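Local coordinates for adenosine monophosphate-protein transferase (Pyrobaculum aerophilum, PDB 2JB7) that binds adenosine monophosphate and probably belongs to the adenosine-specific kinase family, though its cellular role is unsettled, at residues Val18-Ala23 with Arg108-Thr113. Residues are numbered along the deposited sequence; the frame is centred on the assembly and turned at random.
Sequences VIIGQA and RIFAAT. With AMP (adenosine monophosphate), chain D; ACT (acetate ion), chain G.
Ile20 faces both Phe110 and Ala111, a classic beta bulge in the antiparallel pairing of strands 17-22 and 108-113, the latter an outermost strand of the chain's five-stranded sheet. The Ile20 carbonyl takes Phe110 N at 2.7 Å, in the carbonyl plane, and more weakly Ala111 N at 3.4 Å. From the bulge, the Phe110 ring reaches over to the other strand: CD2 meets Gly21 CA at 3.6 Å, and CZ brings the ring edge to Gln22 OE1. With CG anti to the backbone N (chi1 -167°), Gln22 extends past this edge, and its OE1 receives Arg108 NH1 at 3.0 Å, from above the amide plane, while its NE2 bonds Phe110 O of a third subunit. Arg108, bent at chi2 and chi3, turns its guanidinium 88° to that amide and lays one face over Phe110 CE1; NE and NH2 both bond one oxygen of an acetate, probably from the crystallisation liquor and shared with Arg108 of a second subunit. A leucine here would probably leave Gln22 OE1 without this donor and take away this chain's hold on the acetate. Against helix 93-101, Ile19 and Ile109 meet through their CG2 methyls. At the AMP end, Val18 CG1 lies beside Thr113 CG2 at 4.1 Å, and Thr113 OG1 turns to Asp136 OD1.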
loop_
_atom_site.group_PDB
_atom_site.type_symbol
_atom_site.label_atom_id
_atom_site.label_comp_id
_atom_site.label_asym_id
_atom_site.label_seq_id
_atom_site.Cartn_x
_atom_site.Cartn_y
_atom_site.Cartn_z
ATOM N N VAL A 18 16.655 -0.028 -16.391
ATOM C CA VAL A 18 17.381 0.175 -15.147
ATOM C C VAL A 18 16.468 0.851 -14.115
ATOM O O VAL A 18 15.629 1.658 -14.485
ATOM C CB VAL A 18 18.665 0.996 -15.376
ATOM C CG1 VAL A 18 18.350 2.497 -15.608
ATOM C CG2 VAL A 18 19.652 0.791 -14.211
ATOM N N ILE A 19 16.624 0.462 -12.846
ATOM C CA ILE A 19 15.977 1.128 -11.703
ATOM C C ILE A 19 17.113 1.487 -10.735
ATOM O O ILE A 19 17.928 0.628 -10.359
ATOM C CB ILE A 19 14.910 0.229 -11.059
ATOM C CG1 ILE A 19 13.822 -0.115 -12.091
ATOM C CG2 ILE A 19 14.268 0.910 -9.793
ATOM C CD1 ILE A 19 12.906 -1.250 -11.580
ATOM N N ILE A 20 17.185 2.757 -10.347
ATOM C CA ILE A 20 18.219 3.239 -9.414
ATOM C C ILE A 20 17.514 3.905 -8.230
ATOM O O ILE A 20 16.617 4.718 -8.419
ATOM C CB ILE A 20 19.167 4.233 -10.082
ATOM C CG1 ILE A 20 19.701 3.656 -11.393
ATOM C CG2 ILE A 20 20.312 4.584 -9.138
ATOM C CD1 ILE A 20 20.554 4.639 -12.234
ATOM N N GLY A 21 17.915 3.566 -7.017
ATOM C CA GLY A 21 17.321 4.160 -5.829
ATOM C C GLY A 21 18.269 4.201 -4.648
ATOM O O GLY A 21 19.463 3.990 -4.794
ATOM N N GLN A 22 17.697 4.514 -3.497
ATOM C CA GLN A 22 18.441 4.557 -2.240
ATOM C C GLN A 22 17.642 3.811 -1.186
ATOM O O GLN A 22 16.404 3.896 -1.114
ATOM C CB GLN A 22 18.620 5.994 -1.832
ATOM C CG GLN A 22 19.641 6.187 -0.728
ATOM C CD GLN A 22 19.668 7.613 -0.361
ATOM O OE1 GLN A 22 19.955 8.476 -1.196
ATOM N NE2 GLN A 22 19.314 7.893 0.864
ATOM N N ALA A 23 18.380 3.049 -0.378
ATOM C CA ALA A 23 17.796 2.237 0.666
ATOM C C ALA A 23 18.673 2.395 1.907
ATOM O O ALA A 23 19.256 3.498 2.120
ATOM C CB ALA A 23 17.736 0.788 0.187
ATOM N N ARG A 108 13.840 5.770 -1.397
ATOM C CA ARG A 108 13.488 6.535 -2.580
ATOM C C ARG A 108 13.944 5.830 -3.852
ATOM O O ARG A 108 14.852 4.987 -3.837
ATOM C CB ARG A 108 14.116 7.917 -2.521
ATOM C CG ARG A 108 15.631 7.875 -2.411
ATOM C CD ARG A 108 16.243 8.956 -1.490
ATOM N NE ARG A 108 16.108 10.284 -2.089
ATOM C CZ ARG A 108 17.095 11.165 -2.215
ATOM N NH1 ARG A 108 18.333 10.935 -1.731
ATOM N NH2 ARG A 108 16.832 12.300 -2.825
ATOM N N ILE A 109 13.287 6.182 -4.957
ATOM C CA ILE A 109 13.702 5.735 -6.280
ATOM C C ILE A 109 14.042 6.963 -7.133
ATOM O O ILE A 109 13.276 7.922 -7.156
ATOM C CB ILE A 109 12.580 4.891 -6.941
ATOM C CG1 ILE A 109 12.124 3.761 -5.975
ATOM C CG2 ILE A 109 13.071 4.393 -8.297
ATOM C CD1 ILE A 109 10.932 2.925 -6.518
ATOM N N PHE A 110 15.191 6.960 -7.790
ATOM C CA PHE A 110 15.623 8.107 -8.601
ATOM C C PHE A 110 15.199 8.039 -10.047
ATOM O O PHE A 110 14.976 9.076 -10.644
ATOM C CB PHE A 110 17.146 8.251 -8.581
ATOM C CG PHE A 110 17.744 8.434 -7.207
ATOM C CD1 PHE A 110 17.510 9.593 -6.492
ATOM C CD2 PHE A 110 18.537 7.440 -6.644
ATOM C CE1 PHE A 110 18.050 9.800 -5.217
ATOM C CE2 PHE A 110 19.090 7.616 -5.362
ATOM C CZ PHE A 110 18.856 8.788 -4.656
ATOM N N ALA A 111 15.153 6.847 -10.626
ATOM C CA ALA A 111 14.885 6.649 -12.031
ATOM C C ALA A 111 14.379 5.231 -12.244
ATOM O O ALA A 111 14.843 4.289 -11.569
ATOM C CB ALA A 111 16.147 6.864 -12.834
ATOM N N ALA A 112 13.453 5.079 -13.181
ATOM C CA ALA A 112 13.120 3.777 -13.741
ATOM C C ALA A 112 12.959 4.007 -15.255
ATOM O O ALA A 112 12.046 4.716 -15.659
ATOM C CB ALA A 112 11.881 3.234 -13.116
ATOM N N THR A 113 13.859 3.449 -16.072
ATOM C CA THR A 113 13.942 3.912 -17.448
ATOM C C THR A 113 14.821 3.036 -18.306
ATOM O O THR A 113 15.668 2.289 -17.787
ATOM C CB THR A 113 14.505 5.351 -17.495
ATOM O OG1 THR A 113 14.219 5.961 -18.770
ATOM C CG2 THR A 113 15.987 5.369 -17.255
HETATM P P AMP D . 10.019 4.428 -24.961
HETATM O O1P AMP D . 10.009 2.949 -25.308
HETATM O O2P AMP D . 9.035 5.205 -25.786
HETATM O O3P AMP D . 11.404 5.047 -24.906
HETATM O "O5'" AMP D . 9.328 4.489 -23.465
HETATM C "C5'" AMP D . 9.820 5.145 -22.284
HETATM C "C4'" AMP D . 10.013 4.155 -21.134
HETATM O "O4'" AMP D . 8.797 3.470 -20.773
HETATM C "C3'" AMP D . 11.021 3.074 -21.501
HETATM O "O3'" AMP D . 12.376 3.497 -21.304
HETATM C "C2'" AMP D . 10.613 1.972 -20.556
HETATM O "O2'" AMP D . 11.222 2.153 -19.262
HETATM C "C1'" AMP D . 9.105 2.124 -20.442
HETATM N N9 AMP D . 8.350 1.303 -21.408
HETATM C C8 AMP D . 8.430 1.388 -22.753
HETATM N N7 AMP D . 7.575 0.513 -23.352
HETATM C C5 AMP D . 6.937 -0.153 -22.353
HETATM C C6 AMP D . 5.905 -1.188 -22.260
HETATM N N6 AMP D . 5.353 -1.777 -23.364
HETATM N N1 AMP D . 5.482 -1.576 -21.044
HETATM C C2 AMP D . 5.978 -1.047 -19.918
HETATM N N3 AMP D . 6.921 -0.095 -19.926
HETATM C C4 AMP D . 7.426 0.387 -21.090
HETATM C C ACT G . 13.356 11.958 -3.946
HETATM O O ACT G . 13.642 12.046 -2.747
HETATM O OXT ACT G . 13.976 11.151 -4.599
HETATM C CH3 ACT G . 12.280 12.778 -4.564
#